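Long-range contact in 3-carboxy-cis,cis-muconate cycloisomerase (Acinetobacter calcoaceticus, PDB 1Q5N), which is a cycloisomerase of the fumarase/aspartase superfamily, a largely helical enzyme that assembles as a homotetramer: residues Q160-T165 with E432-N437. Residues are numbered along the deposited sequence; the frame is centred on the assembly and turned at random.
Sequences QALPIT and ESYLGN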
loop_
_atom_site.group_PDB
_atom_site.type_symbol
_atom_site.label_atom_id
_atom_site.label_comp_id
_atom_site.label_asym_id
_atom_site.label_seq_id
_atom_site.Cartn_x
_atom_site.Cartn_y
_atom_site.Cartn_z
ATOM N N GLN A 160 28.699 -12.531 -8.491
ATOM C CA GLN A 160 29.089 -12.912 -9.855
ATOM C C GLN A 160 28.745 -14.375 -10.090
ATOM O O GLN A 160 28.900 -15.208 -9.201
ATOM C CB GLN A 160 30.565 -12.660 -10.088
ATOM C CG GLN A 160 30.881 -11.193 -10.376
ATOM C CD GLN A 160 32.327 -11.015 -10.781
ATOM O OE1 GLN A 160 33.029 -11.995 -11.013
ATOM N NE2 GLN A 160 32.777 -9.777 -10.871
ATOM N N ALA A 161 28.217 -14.699 -11.260
ATOM C CA ALA A 161 27.849 -16.098 -11.515
ATOM C C ALA A 161 28.469 -16.630 -12.827
ATOM O O ALA A 161 29.436 -17.396 -12.753
ATOM C CB ALA A 161 26.295 -16.251 -11.516
ATOM N N LEU A 162 27.952 -16.226 -14.002
ATOM C CA LEU A 162 28.499 -16.692 -15.278
ATOM C C LEU A 162 28.446 -15.488 -16.192
ATOM O O LEU A 162 27.690 -14.546 -15.943
ATOM C CB LEU A 162 27.649 -17.806 -15.861
ATOM C CG LEU A 162 27.604 -19.183 -15.196
ATOM C CD1 LEU A 162 26.646 -20.083 -16.025
ATOM C CD2 LEU A 162 29.032 -19.828 -15.145
ATOM N N PRO A 163 29.247 -15.492 -17.273
ATOM C CA PRO A 163 29.259 -14.352 -18.210
ATOM C C PRO A 163 27.937 -14.190 -18.941
ATOM O O PRO A 163 27.236 -15.173 -19.150
ATOM C CB PRO A 163 30.351 -14.732 -19.233
ATOM C CG PRO A 163 31.089 -15.893 -18.590
ATOM C CD PRO A 163 30.021 -16.624 -17.818
ATOM N N ILE A 164 27.609 -12.954 -19.316
ATOM C CA ILE A 164 26.438 -12.669 -20.208
ATOM C C ILE A 164 26.991 -11.555 -21.117
ATOM O O ILE A 164 28.217 -11.362 -21.146
ATOM C CB ILE A 164 25.161 -12.110 -19.442
ATOM C CG1 ILE A 164 25.515 -10.796 -18.697
ATOM C CG2 ILE A 164 24.654 -13.160 -18.471
ATOM C CD1 ILE A 164 24.291 -10.029 -18.181
ATOM N N THR A 165 26.145 -10.863 -21.893
ATOM C CA THR A 165 26.639 -9.699 -22.653
ATOM C C THR A 165 25.710 -8.542 -22.277
ATOM O O THR A 165 24.558 -8.751 -21.882
ATOM C CB THR A 165 26.621 -9.870 -24.201
ATOM O OG1 THR A 165 25.267 -9.932 -24.656
ATOM C CG2 THR A 165 27.386 -11.168 -24.634
ATOM N N GLU A 432 33.624 -15.499 -23.571
ATOM C CA GLU A 432 32.847 -15.615 -24.818
ATOM C C GLU A 432 32.542 -17.043 -25.196
ATOM O O GLU A 432 31.614 -17.298 -25.953
ATOM C CB GLU A 432 33.606 -15.061 -26.029
ATOM C CG GLU A 432 33.994 -13.628 -25.910
ATOM C CD GLU A 432 35.404 -13.431 -25.392
ATOM O OE1 GLU A 432 35.851 -14.168 -24.476
ATOM O OE2 GLU A 432 36.056 -12.492 -25.911
ATOM N N SER A 433 33.322 -17.986 -24.717
ATOM C CA SER A 433 33.038 -19.333 -25.149
ATOM C C SER A 433 31.933 -20.013 -24.301
ATOM O O SER A 433 31.588 -21.196 -24.518
ATOM C CB SER A 433 34.319 -20.134 -25.071
ATOM O OG SER A 433 34.544 -20.461 -23.702
ATOM N N TYR A 434 31.371 -19.284 -23.327
ATOM C CA TYR A 434 30.345 -19.899 -22.498
ATOM C C TYR A 434 29.106 -19.011 -22.339
ATOM O O TYR A 434 28.713 -18.681 -21.214
ATOM C CB TYR A 434 30.955 -20.235 -21.128
ATOM C CG TYR A 434 30.200 -21.321 -20.433
ATOM C CD1 TYR A 434 30.040 -22.547 -21.050
ATOM C CD2 TYR A 434 29.707 -21.150 -19.145
ATOM C CE1 TYR A 434 29.425 -23.579 -20.414
ATOM C CE2 TYR A 434 29.092 -22.172 -18.493
ATOM C CZ TYR A 434 28.954 -23.396 -19.136
ATOM O OH TYR A 434 28.336 -24.461 -18.534
ATOM N N LEU A 435 28.523 -18.621 -23.471
ATOM C CA LEU A 435 27.374 -17.739 -23.507
ATOM C C LEU A 435 26.074 -18.429 -23.920
ATOM O O LEU A 435 25.062 -17.779 -24.088
ATOM C CB LEU A 435 27.681 -16.575 -24.437
ATOM C CG LEU A 435 28.811 -15.652 -23.978
ATOM C CD1 LEU A 435 29.197 -14.685 -25.129
ATOM C CD2 LEU A 435 28.375 -14.837 -22.746
ATOM N N GLY A 436 26.112 -19.749 -24.072
ATOM C CA GLY A 436 24.926 -20.508 -24.439
ATOM C C GLY A 436 24.144 -19.936 -25.614
ATOM O O GLY A 436 24.728 -19.593 -26.642
ATOM N N ASN A 437 22.826 -19.803 -25.489
ATOM C CA ASN A 437 22.079 -19.283 -26.621
ATOM C C ASN A 437 21.747 -17.802 -26.491
ATOM O O ASN A 437 20.709 -17.358 -26.971
ATOM C CB ASN A 437 20.790 -20.093 -26.839
ATOM C CG ASN A 437 19.656 -19.658 -25.894
ATOM O OD1 ASN A 437 19.895 -19.177 -24.772
ATOM N ND2 ASN A 437 18.424 -19.854 -26.338
HETATM O O HOH W 1 26.575 -17.733 -19.711
#
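With CG swung anti to its carbonyl carbon (chi1 -65°), L435 sends its two methyls against the strand 163-165, while Y434, its CG anti to the backbone N (chi1 -157°), carries its ring to L162. CD2 of L435 lies 3.8 Å from both P163 O and I164 O and also meets P163 CB at 4.0 Å. The other branch, CD1, reaches T165 CG2 at 4.0 Å, the two side chains crossing at about a right angle. L162 CD1 comes in obliquely to the Y434 ring, and CD1 and CD2 both lie 4.1 Å from Y434 CE2. The phenol is anchored at its far end by a hydrogen bond between Y434 OH and E373 OE2, and A204 of a second subunit packs on Y434. Between these apolar patches a single water donates to P163 O (2.7 Å) and to Y434 O (2.8 Å), linking two backbone carbonyls that could not bond to each other. T165 OG1 is engaged with R148 O and with H168 N, the latter an N-cap bond at the start of helix 166-191. L162, P163 and T165 thus meet Y434 and L435, joining the corner and strand 163-165, outermost within the chain in a small antiparallel sheet, to the loop before helix 438-447 in the helical fumarase/aspartase fold.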